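Local coordinates for protein phosphodiesterase (Candida albicans, PDB 6CPU) that is a largely helical protein of the phosphodiesterase family (HD clan), with a bound zinc ion and a magnesium ion in the model, at residues A[27-32]-A[93-98]; A[87-92]-A[184-189]; A[476-481]-A[509-514]. All coordinates share one frame; numbering follows the deposited sequence.

How the contacts relate
From the N terminus, the chain first passes helix 25-34. Contact 1 closes a loop of 60 residues when the chain returns at 93-98, at the end of helix 84-94. Contact 2 has already opened on that helix at 87-92 and closes at 184-189, so contacts 1 and 2 cross along the chain. Their centres are 10 Å apart and they touch: Leu32 on Ile91, Ile29 and Phe95 on Leu90, Phe94 on Tyr187. Together they join the N-terminal sheet-forming region to helix 177-193. Contact 3 follows in series. It closes a short loop in the phosphodiesterase family region, between helix 470-495 and residues 509-514, with its centre 38 Å from that of contact 2.

Contact 1 of 3, residues A[27-32]-A[93-98]; sequences HLICHL and FFFTHL
Leu32 of helix 25-34 lies against Phe95, the first residue to leave helical geometry after helix 84-94. Followed outward, the Leu32 side chain meets Phe95 through CB and CD1 and Leu98 through CD2. Leu32 CB sits over one face of the Phe95 ring, displaced toward the rim and 3.6 Å from Phe95 CE1. This is a CH-pi contact: Leu32 CB is 3.8 Å from the centroid of the Phe95 ring and 20° off the ring normal. With CG anti to the carbonyl carbon (chi1 -65°) and chi2 at 176°, one methyl lies along the ring and the other is left for Leu98. Leu32 CD1 reaches one side of the ring's base, 3.9 Å from Phe95 CG. Leu32 CD2 lies 3.8 Å from Leu98 CD1. Ile29, one turn earlier, brings its CG2 to 4.0 Å from Phe95 CZ, at the far end of the ring. Phe33 meets the same ring edge-to-face.

No direct hydrogen bond joins the segments. One water does: it donates to Leu32 O at 2.8 Å and lies 2.7 Å from His97 NE2, in the plane of the imidazole.

Leu32 also touches Leu5 of strand 2-6. Helix 84-94 connects the adjacent parallel strands 46-49 and 100-103, a beta-alpha-beta crossover. The contact thus packs the turn that ends a crossover helix against a neighbouring helix, in an alpha/beta fold with a parallel sheet.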
loop_
_atom_site.group_PDB
_atom_site.type_symbol
_atom_site.label_atom_id
_atom_site.label_comp_id
_atom_site.label_asym_id
_atom_site.label_seq_id
_atom_site.Cartn_x
_atom_site.Cartn_y
_atom_site.Cartn_z
ATOM N N HIS A 27 -6.990 -24.291 3.897
ATOM C CA HIS A 27 -5.585 -24.263 4.280
ATOM C C HIS A 27 -4.667 -23.789 3.132
ATOM O O HIS A 27 -3.688 -23.052 3.363
ATOM C CB HIS A 27 -5.140 -25.613 4.831
ATOM C CG HIS A 27 -5.646 -25.896 6.213
ATOM N ND1 HIS A 27 -5.861 -27.177 6.678
ATOM C CD2 HIS A 27 -5.974 -25.067 7.231
ATOM C CE1 HIS A 27 -6.292 -27.124 7.924
ATOM N NE2 HIS A 27 -6.373 -25.856 8.284
ATOM N N LEU A 28 -4.988 -24.189 1.904
ATOM C CA LEU A 28 -4.273 -23.693 0.714
ATOM C C LEU A 28 -4.382 -22.157 0.597
ATOM O O LEU A 28 -3.379 -21.464 0.382
ATOM C CB LEU A 28 -4.815 -24.373 -0.549
ATOM C CG LEU A 28 -3.959 -24.241 -1.809
ATOM C CD1 LEU A 28 -4.218 -25.394 -2.779
ATOM C CD2 LEU A 28 -4.218 -22.920 -2.505
ATOM N N ILE A 29 -5.588 -21.633 0.784
ATOM C CA ILE A 29 -5.823 -20.175 0.758
ATOM C C ILE A 29 -4.995 -19.465 1.839
ATOM O O ILE A 29 -4.378 -18.430 1.574
ATOM C CB ILE A 29 -7.320 -19.837 0.904
ATOM C CG1 ILE A 29 -8.075 -20.236 -0.368
ATOM C CG2 ILE A 29 -7.532 -18.351 1.134
ATOM C CD1 ILE A 29 -9.588 -20.232 -0.210
ATOM N N CYS A 30 -4.943 -20.042 3.037
ATOM C CA CYS A 30 -4.192 -19.426 4.131
ATOM C C CYS A 30 -2.701 -19.365 3.816
ATOM O O CYS A 30 -2.038 -18.383 4.136
ATOM C CB CYS A 30 -4.430 -20.159 5.437
ATOM S SG CYS A 30 -6.090 -19.905 6.083
ATOM N N HIS A 31 -2.182 -20.412 3.187
ATOM C CA HIS A 31 -0.796 -20.433 2.711
ATOM C C HIS A 31 -0.544 -19.269 1.747
ATOM O O HIS A 31 0.493 -18.600 1.832
ATOM C CB HIS A 31 -0.539 -21.781 2.032
ATOM C CG HIS A 31 0.797 -21.910 1.379
ATOM N ND1 HIS A 31 1.950 -22.175 2.085
ATOM C CD2 HIS A 31 1.155 -21.871 0.077
ATOM C CE1 HIS A 31 2.964 -22.275 1.246
ATOM N NE2 HIS A 31 2.510 -22.090 0.022
ATOM N N LEU A 32 -1.493 -19.038 0.834
ATOM C CA LEU A 32 -1.365 -17.966 -0.151
ATOM C C LEU A 32 -1.422 -16.595 0.503
ATOM O O LEU A 32 -0.643 -15.734 0.134
ATOM C CB LEU A 32 -2.442 -18.079 -1.233
ATOM C CG LEU A 32 -2.356 -19.319 -2.111
ATOM C CD1 LEU A 32 -3.539 -19.300 -3.046
ATOM C CD2 LEU A 32 -1.054 -19.374 -2.893
ATOM N N PHE A 93 -8.947 -13.908 -8.757
ATOM C CA PHE A 93 -9.216 -12.546 -8.311
ATOM C C PHE A 93 -8.391 -12.162 -7.098
ATOM O O PHE A 93 -7.714 -11.134 -7.104
ATOM C CB PHE A 93 -10.698 -12.328 -7.975
ATOM C CG PHE A 93 -11.006 -10.913 -7.549
ATOM C CD1 PHE A 93 -11.072 -9.899 -8.490
ATOM C CD2 PHE A 93 -11.191 -10.597 -6.219
ATOM C CE1 PHE A 93 -11.328 -8.595 -8.110
ATOM C CE2 PHE A 93 -11.452 -9.296 -5.824
ATOM C CZ PHE A 93 -11.533 -8.294 -6.776
ATOM N N PHE A 94 -8.457 -12.966 -6.049
ATOM C CA PHE A 94 -7.784 -12.604 -4.795
ATOM C C PHE A 94 -6.289 -12.853 -4.824
ATOM O O PHE A 94 -5.571 -12.256 -4.040
ATOM C CB PHE A 94 -8.413 -13.307 -3.598
ATOM C CG PHE A 94 -9.842 -12.900 -3.366
ATOM C CD1 PHE A 94 -10.145 -11.714 -2.720
ATOM C CD2 PHE A 94 -10.881 -13.689 -3.834
ATOM C CE1 PHE A 94 -11.465 -11.339 -2.512
ATOM C CE2 PHE A 94 -12.197 -13.308 -3.648
ATOM C CZ PHE A 94 -12.490 -12.136 -2.986
ATOM N N PHE A 95 -5.813 -13.729 -5.705
ATOM C CA PHE A 95 -4.377 -14.085 -5.718
ATOM C C PHE A 95 -3.702 -13.851 -7.070
ATOM O O PHE A 95 -2.690 -14.476 -7.418
ATOM C CB PHE A 95 -4.185 -15.495 -5.137
ATOM C CG PHE A 95 -4.653 -15.590 -3.722
ATOM C CD1 PHE A 95 -3.922 -14.992 -2.700
ATOM C CD2 PHE A 95 -5.870 -16.191 -3.404
ATOM C CE1 PHE A 95 -4.374 -15.016 -1.398
ATOM C CE2 PHE A 95 -6.318 -16.225 -2.097
ATOM C CZ PHE A 95 -5.572 -15.646 -1.086
ATOM N N THR A 96 -4.241 -12.878 -7.788
ATOM C CA THR A 96 -3.700 -12.416 -9.065
ATOM C C THR A 96 -2.202 -12.095 -8.940
ATOM O O THR A 96 -1.396 -12.446 -9.802
ATOM C CB THR A 96 -4.514 -11.183 -9.595
ATOM O OG1 THR A 96 -4.015 -10.782 -10.873
ATOM C CG2 THR A 96 -4.459 -9.979 -8.651
ATOM N N HIS A 97 -1.839 -11.485 -7.818
ATOM C CA HIS A 97 -0.473 -11.024 -7.559
ATOM C C HIS A 97 0.581 -12.125 -7.416
ATOM O O HIS A 97 1.767 -11.813 -7.379
ATOM C CB HIS A 97 -0.452 -10.148 -6.296
ATOM C CG HIS A 97 -0.842 -10.873 -5.043
ATOM N ND1 HIS A 97 -2.154 -11.162 -4.728
ATOM C CD2 HIS A 97 -0.097 -11.342 -4.012
ATOM C CE1 HIS A 97 -2.196 -11.811 -3.578
ATOM N NE2 HIS A 97 -0.965 -11.895 -3.102
ATOM N N LEU A 98 0.162 -13.391 -7.358
ATOM C CA LEU A 98 1.070 -14.512 -7.099
ATOM C C LEU A 98 1.512 -15.396 -8.282
ATOM O O LEU A 98 2.088 -16.465 -8.049
ATOM C CB LEU A 98 0.460 -15.411 -6.007
ATOM C CG LEU A 98 0.315 -14.767 -4.631
ATOM C CD1 LEU A 98 -0.304 -15.761 -3.656
ATOM C CD2 LEU A 98 1.663 -14.289 -4.111
HETATM O O HOH W 1 -0.669 -13.033 -0.638
#

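Contact 2 of 3, residues A[87-92]-A[184-189]; sequences KSLLIQ and IYLYRL
Leu90 of helix 84-94 and Leu186 of helix 177-193 mark the closest approach of the two backbones, with their CA atoms 6.7 Å apart. Both segments are helical throughout.

Leu186 alone carries the contact for 184-189. Its CB points toward helix 84-94, and CG is anti to the carbonyl carbon (chi1 -65°). One methyl, CD1, makes the close contacts with both leucines opposite. Leu186 CD1 lies 3.9 Å from Leu89 CD2 and 4.0 Å from Leu89 CG. Leu186 CD1 also approaches the backbone, at 4.0 Å from Leu90 N, and is 4.2 Å from Leu90 CB. The methyl therefore rests where the two successive residues join, against the branch of one and the base of the other.

Leu89 meets it with its branched end. Its CG is anti to the backbone N (chi1 176°), and the side chain crosses that of Leu186 at a slant. Leu90 CB and the methyl CD1 of Leu90 both lie along Leu186, with Leu90 CD1 4.3 Å from Leu186 CB. Leu90 CD2 packs on Ile29 of helix 25-34. The Leu90 side chain also touches Leu79. Leu82 touches both Leu186 and Leu189.

Lys87 and Arg188 have polar partners outside this contact. Lys87 NZ is hydrogen-bonded to the carbonyl oxygens of Asp80 and Leu82. Arg188 NH1 forms a salt bridge with Glu255, and its guanidinium has Tyr187 CE2 over one face.

Between the segments there is no hydrogen bond and no salt bridge. The contact, which buries 148 Å² of surface, is purely apolar, so its fit probably depends on shape and on excluding water rather than on a directional bond.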
loop_
_atom_site.group_PDB
_atom_site.type_symbol
_atom_site.label_atom_id
_atom_site.label_comp_id
_atom_site.label_asym_id
_atom_site.label_seq_id
_atom_site.Cartn_x
_atom_site.Cartn_y
_atom_site.Cartn_z
ATOM N N LYS A 87 -13.889 -21.832 -7.036
ATOM C CA LYS A 87 -12.525 -21.945 -6.499
ATOM C C LYS A 87 -11.549 -21.206 -7.409
ATOM O O LYS A 87 -10.669 -20.452 -6.952
ATOM C CB LYS A 87 -12.092 -23.414 -6.384
ATOM C CG LYS A 87 -12.805 -24.204 -5.295
ATOM C CD LYS A 87 -11.947 -25.366 -4.818
ATOM C CE LYS A 87 -12.598 -26.109 -3.666
ATOM N NZ LYS A 87 -13.708 -26.990 -4.139
ATOM N N SER A 88 -11.730 -21.417 -8.702
ATOM C CA SER A 88 -10.918 -20.801 -9.725
ATOM C C SER A 88 -11.095 -19.275 -9.735
ATOM O O SER A 88 -10.109 -18.533 -9.851
ATOM C CB SER A 88 -11.285 -21.409 -11.081
ATOM O OG SER A 88 -10.526 -20.857 -12.130
ATOM N N LEU A 89 -12.339 -18.818 -9.613
ATOM C CA LEU A 89 -12.647 -17.393 -9.529
ATOM C C LEU A 89 -11.964 -16.751 -8.321
ATOM O O LEU A 89 -11.363 -15.665 -8.443
ATOM C CB LEU A 89 -14.162 -17.175 -9.449
ATOM C CG LEU A 89 -14.687 -15.750 -9.259
ATOM C CD1 LEU A 89 -14.175 -14.848 -10.360
ATOM C CD2 LEU A 89 -16.215 -15.730 -9.221
ATOM N N LEU A 90 -12.039 -17.434 -7.178
ATOM C CA LEU A 90 -11.404 -16.957 -5.951
ATOM C C LEU A 90 -9.880 -16.757 -6.136
ATOM O O LEU A 90 -9.345 -15.714 -5.794
ATOM C CB LEU A 90 -11.679 -17.933 -4.811
ATOM C CG LEU A 90 -11.415 -17.462 -3.370
ATOM C CD1 LEU A 90 -12.275 -18.237 -2.372
ATOM C CD2 LEU A 90 -9.949 -17.591 -2.987
ATOM N N ILE A 91 -9.202 -17.768 -6.657
ATOM C CA ILE A 91 -7.754 -17.720 -6.875
ATOM C C ILE A 91 -7.388 -16.638 -7.903
ATOM O O ILE A 91 -6.481 -15.829 -7.676
ATOM C CB ILE A 91 -7.231 -19.111 -7.331
ATOM C CG1 ILE A 91 -7.320 -20.146 -6.192
ATOM C CG2 ILE A 91 -5.808 -19.042 -7.848
ATOM C CD1 ILE A 91 -6.661 -19.729 -4.885
ATOM N N GLN A 92 -8.092 -16.630 -9.030
ATOM C CA GLN A 92 -7.859 -15.649 -10.088
ATOM C C GLN A 92 -7.944 -14.197 -9.582
ATOM O O GLN A 92 -7.126 -13.346 -9.967
ATOM C CB GLN A 92 -8.880 -15.880 -11.202
ATOM C CG GLN A 92 -8.600 -15.192 -12.515
ATOM C CD GLN A 92 -9.736 -15.370 -13.515
ATOM O OE1 GLN A 92 -10.919 -15.431 -13.146
ATOM N NE2 GLN A 92 -9.386 -15.447 -14.781
ATOM N N ILE A 184 -18.041 -10.892 -3.996
ATOM C CA ILE A 184 -18.474 -10.434 -2.675
ATOM C C ILE A 184 -18.862 -11.641 -1.820
ATOM O O ILE A 184 -18.542 -11.711 -0.629
ATOM C CB ILE A 184 -19.648 -9.421 -2.766
ATOM C CG1 ILE A 184 -19.162 -8.088 -3.350
ATOM C CG2 ILE A 184 -20.262 -9.156 -1.394
ATOM C CD1 ILE A 184 -20.254 -7.102 -3.705
ATOM N N TYR A 185 -19.547 -12.592 -2.447
ATOM C CA TYR A 185 -19.968 -13.821 -1.789
ATOM C C TYR A 185 -18.766 -14.637 -1.307
ATOM O O TYR A 185 -18.740 -15.122 -0.185
ATOM C CB TYR A 185 -20.829 -14.645 -2.750
ATOM C CG TYR A 185 -21.045 -16.067 -2.297
ATOM C CD1 TYR A 185 -20.399 -17.126 -2.923
ATOM C CD2 TYR A 185 -21.901 -16.351 -1.241
ATOM C CE1 TYR A 185 -20.596 -18.432 -2.505
ATOM C CE2 TYR A 185 -22.107 -17.650 -0.817
ATOM C CZ TYR A 185 -21.456 -18.685 -1.449
ATOM O OH TYR A 185 -21.674 -19.974 -1.011
ATOM N N LEU A 186 -17.761 -14.755 -2.167
ATOM C CA LEU A 186 -16.538 -15.481 -1.832
ATOM C C LEU A 186 -15.725 -14.746 -0.770
ATOM O O LEU A 186 -15.130 -15.374 0.088
ATOM C CB LEU A 186 -15.713 -15.732 -3.094
ATOM C CG LEU A 186 -16.334 -16.654 -4.150
ATOM C CD1 LEU A 186 -15.572 -16.613 -5.465
ATOM C CD2 LEU A 186 -16.414 -18.081 -3.645
ATOM N N TYR A 187 -15.719 -13.416 -0.816
ATOM C CA TYR A 187 -15.060 -12.619 0.214
ATOM C C TYR A 187 -15.695 -12.903 1.578
ATOM O O TYR A 187 -15.005 -13.191 2.562
ATOM C CB TYR A 187 -15.172 -11.143 -0.128
ATOM C CG TYR A 187 -14.640 -10.210 0.932
ATOM C CD1 TYR A 187 -13.299 -10.248 1.309
ATOM C CD2 TYR A 187 -15.465 -9.273 1.535
ATOM C CE1 TYR A 187 -12.810 -9.388 2.279
ATOM C CE2 TYR A 187 -14.984 -8.414 2.495
ATOM C CZ TYR A 187 -13.656 -8.477 2.864
ATOM O OH TYR A 187 -13.186 -7.614 3.824
ATOM N N ARG A 188 -17.025 -12.876 1.617
ATOM C CA ARG A 188 -17.745 -13.098 2.869
ATOM C C ARG A 188 -17.569 -14.527 3.392
ATOM O O ARG A 188 -17.493 -14.745 4.601
ATOM C CB ARG A 188 -19.225 -12.735 2.695
ATOM C CG ARG A 188 -19.462 -11.264 2.386
ATOM C CD ARG A 188 -19.225 -10.377 3.599
ATOM N NE ARG A 188 -18.949 -8.988 3.238
ATOM C CZ ARG A 188 -18.615 -8.036 4.107
ATOM N NH1 ARG A 188 -18.530 -8.307 5.403
ATOM N NH2 ARG A 188 -18.368 -6.798 3.687
ATOM N N LEU A 189 -17.456 -15.486 2.479
ATOM C CA LEU A 189 -17.193 -16.879 2.830
ATOM C C LEU A 189 -15.847 -16.997 3.540
ATOM O O LEU A 189 -15.726 -17.678 4.555
ATOM C CB LEU A 189 -17.216 -17.755 1.575
ATOM C CG LEU A 189 -17.911 -19.107 1.595
ATOM C CD1 LEU A 189 -19.348 -18.996 2.124
ATOM C CD2 LEU A 189 -17.915 -19.673 0.188
#

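Contact 3 of 3, residues A[476-481]-A[509-514]; sequences WAMVLS and DDVPHE
In the helical domain of the phosphodiesterase family (HD_PDEase clan), the long helix 470-495 is met here by the loop that leads into helix 515-521, with Met478 and Val479 facing Val511 and Pro512. The Val479 side chain is about 12 Å from the zinc ion, whose ligands are His278, His349, Asp350 and Asp462.

Met478 reaches out as a straight chain. Its CG is anti to the backbone N (chi1 173°), and the later torsions stay extended. This brings SD and CE to the CD corner of Pro512; the two side chains cross at about a right angle. Met478 SD lies 3.6 Å from Pro512 CD, and Met478 CE lies 3.7 Å from the same Pro512 CD. Val511 points its CB toward the helix. Val511 CG2 meets Val479 CG1 at 3.5 Å, methyl against methyl. Val511 CG1 is a looser neighbour of the Met478 sulfur.

No hydrogen bond links the two segments themselves. Side chains of the same helix outside 476-481 hold the loop by its carbonyl oxygens: Arg482 binds that of Asp509, Gln475 that of Pro512, and Arg471 that of His513. The apolar contacts fill in between these polar grips. Glu517 and Ile518 of helix 515-521 also touch Pro512.

Within the helix, Ala477 O accepts two bonds from one residue: Ser481 OG at 2.8 Å and Ser481 N at 3.0 Å, arriving from opposite faces of the carbonyl plane.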
loop_
_atom_site.group_PDB
_atom_site.type_symbol
_atom_site.label_atom_id
_atom_site.label_comp_id
_atom_site.label_asym_id
_atom_site.label_seq_id
_atom_site.Cartn_x
_atom_site.Cartn_y
_atom_site.Cartn_z
ATOM N N TRP A 476 14.116 6.061 5.771
ATOM C CA TRP A 476 13.260 6.232 4.589
ATOM C C TRP A 476 14.057 6.719 3.378
ATOM O O TRP A 476 13.863 6.240 2.272
ATOM C CB TRP A 476 12.125 7.213 4.879
ATOM C CG TRP A 476 10.997 6.620 5.659
ATOM C CD1 TRP A 476 10.605 6.939 6.933
ATOM C CD2 TRP A 476 10.103 5.604 5.211
ATOM N NE1 TRP A 476 9.520 6.179 7.301
ATOM C CE2 TRP A 476 9.194 5.349 6.264
ATOM C CE3 TRP A 476 9.985 4.876 4.023
ATOM C CZ2 TRP A 476 8.180 4.397 6.159
ATOM C CZ3 TRP A 476 8.968 3.929 3.923
ATOM C CH2 TRP A 476 8.092 3.695 4.988
ATOM N N ALA A 477 14.962 7.675 3.596
ATOM C CA ALA A 477 15.799 8.194 2.517
ATOM C C ALA A 477 16.612 7.095 1.861
ATOM O O ALA A 477 16.808 7.086 0.645
ATOM C CB ALA A 477 16.725 9.291 3.038
ATOM N N MET A 478 17.098 6.169 2.675
ATOM C CA MET A 478 17.839 5.032 2.185
ATOM C C MET A 478 17.011 4.101 1.288
ATOM O O MET A 478 17.469 3.691 0.221
ATOM C CB MET A 478 18.377 4.234 3.372
ATOM C CG MET A 478 19.026 2.927 2.991
ATOM S SD MET A 478 20.106 2.356 4.310
ATOM C CE MET A 478 20.659 0.810 3.616
ATOM N N VAL A 479 15.818 3.723 1.734
ATOM C CA VAL A 479 15.007 2.808 0.918
ATOM C C VAL A 479 14.483 3.507 -0.349
ATOM O O VAL A 479 14.405 2.878 -1.404
ATOM C CB VAL A 479 13.897 2.098 1.733
ATOM C CG1 VAL A 479 14.535 1.340 2.900
ATOM C CG2 VAL A 479 12.833 3.066 2.223
ATOM N N LEU A 480 14.188 4.803 -0.260
ATOM C CA LEU A 480 13.802 5.594 -1.429
ATOM C C LEU A 480 14.927 5.605 -2.469
ATOM O O LEU A 480 14.675 5.424 -3.655
ATOM C CB LEU A 480 13.386 7.026 -1.034
ATOM C CG LEU A 480 12.810 7.924 -2.154
ATOM C CD1 LEU A 480 11.587 7.298 -2.814
ATOM C CD2 LEU A 480 12.452 9.306 -1.638
ATOM N N SER A 481 16.172 5.769 -2.019
ATOM C CA SER A 481 17.329 5.647 -2.916
ATOM C C SER A 481 17.485 4.274 -3.561
ATOM O O SER A 481 17.916 4.179 -4.713
ATOM C CB SER A 481 18.628 6.027 -2.186
ATOM O OG SER A 481 18.480 7.301 -1.597
ATOM N N ASP A 509 20.679 -5.901 2.182
ATOM C CA ASP A 509 20.923 -6.008 3.617
ATOM C C ASP A 509 19.866 -5.227 4.373
ATOM O O ASP A 509 19.224 -4.318 3.831
ATOM C CB ASP A 509 22.315 -5.479 3.975
ATOM C CG ASP A 509 23.422 -6.396 3.505
ATOM O OD1 ASP A 509 23.138 -7.565 3.184
ATOM O OD2 ASP A 509 24.586 -5.955 3.462
ATOM N N ASP A 510 19.696 -5.580 5.643
ATOM C CA ASP A 510 18.755 -4.888 6.510
ATOM C C ASP A 510 19.084 -3.412 6.539
ATOM O O ASP A 510 20.243 -3.031 6.427
ATOM C CB ASP A 510 18.814 -5.452 7.933
ATOM C CG ASP A 510 18.514 -6.937 7.985
ATOM O OD1 ASP A 510 17.838 -7.439 7.057
ATOM O OD2 ASP A 510 18.964 -7.605 8.942
ATOM N N VAL A 511 18.054 -2.588 6.662
ATOM C CA VAL A 511 18.225 -1.160 6.842
ATOM C C VAL A 511 18.826 -0.956 8.232
ATOM O O VAL A 511 18.312 -1.509 9.200
ATOM C CB VAL A 511 16.881 -0.417 6.733
ATOM C CG1 VAL A 511 17.030 1.044 7.143
ATOM C CG2 VAL A 511 16.325 -0.534 5.310
ATOM N N PRO A 512 19.917 -0.171 8.343
ATOM C CA PRO A 512 20.519 0.002 9.677
ATOM C C PRO A 512 19.617 0.716 10.675
ATOM O O PRO A 512 18.821 1.572 10.292
ATOM C CB PRO A 512 21.767 0.846 9.394
ATOM C CG PRO A 512 22.067 0.616 7.952
ATOM C CD PRO A 512 20.729 0.470 7.295
ATOM N N HIS A 513 19.751 0.362 11.952
ATOM C CA HIS A 513 18.994 1.016 13.015
ATOM C C HIS A 513 19.521 2.424 13.310
ATOM O O HIS A 513 18.743 3.339 13.565
ATOM C CB HIS A 513 19.023 0.177 14.295
ATOM C CG HIS A 513 18.096 0.673 15.361
ATOM N ND1 HIS A 513 16.819 0.180 15.529
ATOM C CD2 HIS A 513 18.257 1.626 16.311
ATOM C CE1 HIS A 513 16.236 0.804 16.537
ATOM N NE2 HIS A 513 17.087 1.688 17.027
ATOM N N GLU A 514 20.842 2.589 13.274
ATOM C CA GLU A 514 21.474 3.828 13.707
ATOM C C GLU A 514 21.836 4.733 12.534
ATOM O O GLU A 514 22.389 4.276 11.528
ATOM C CB GLU A 514 22.742 3.528 14.519
ATOM C CG GLU A 514 22.542 2.599 15.712
ATOM C CD GLU A 514 21.573 3.134 16.760
ATOM O OE1 GLU A 514 21.284 4.353 16.786
ATOM O OE2 GLU A 514 21.098 2.315 17.575
#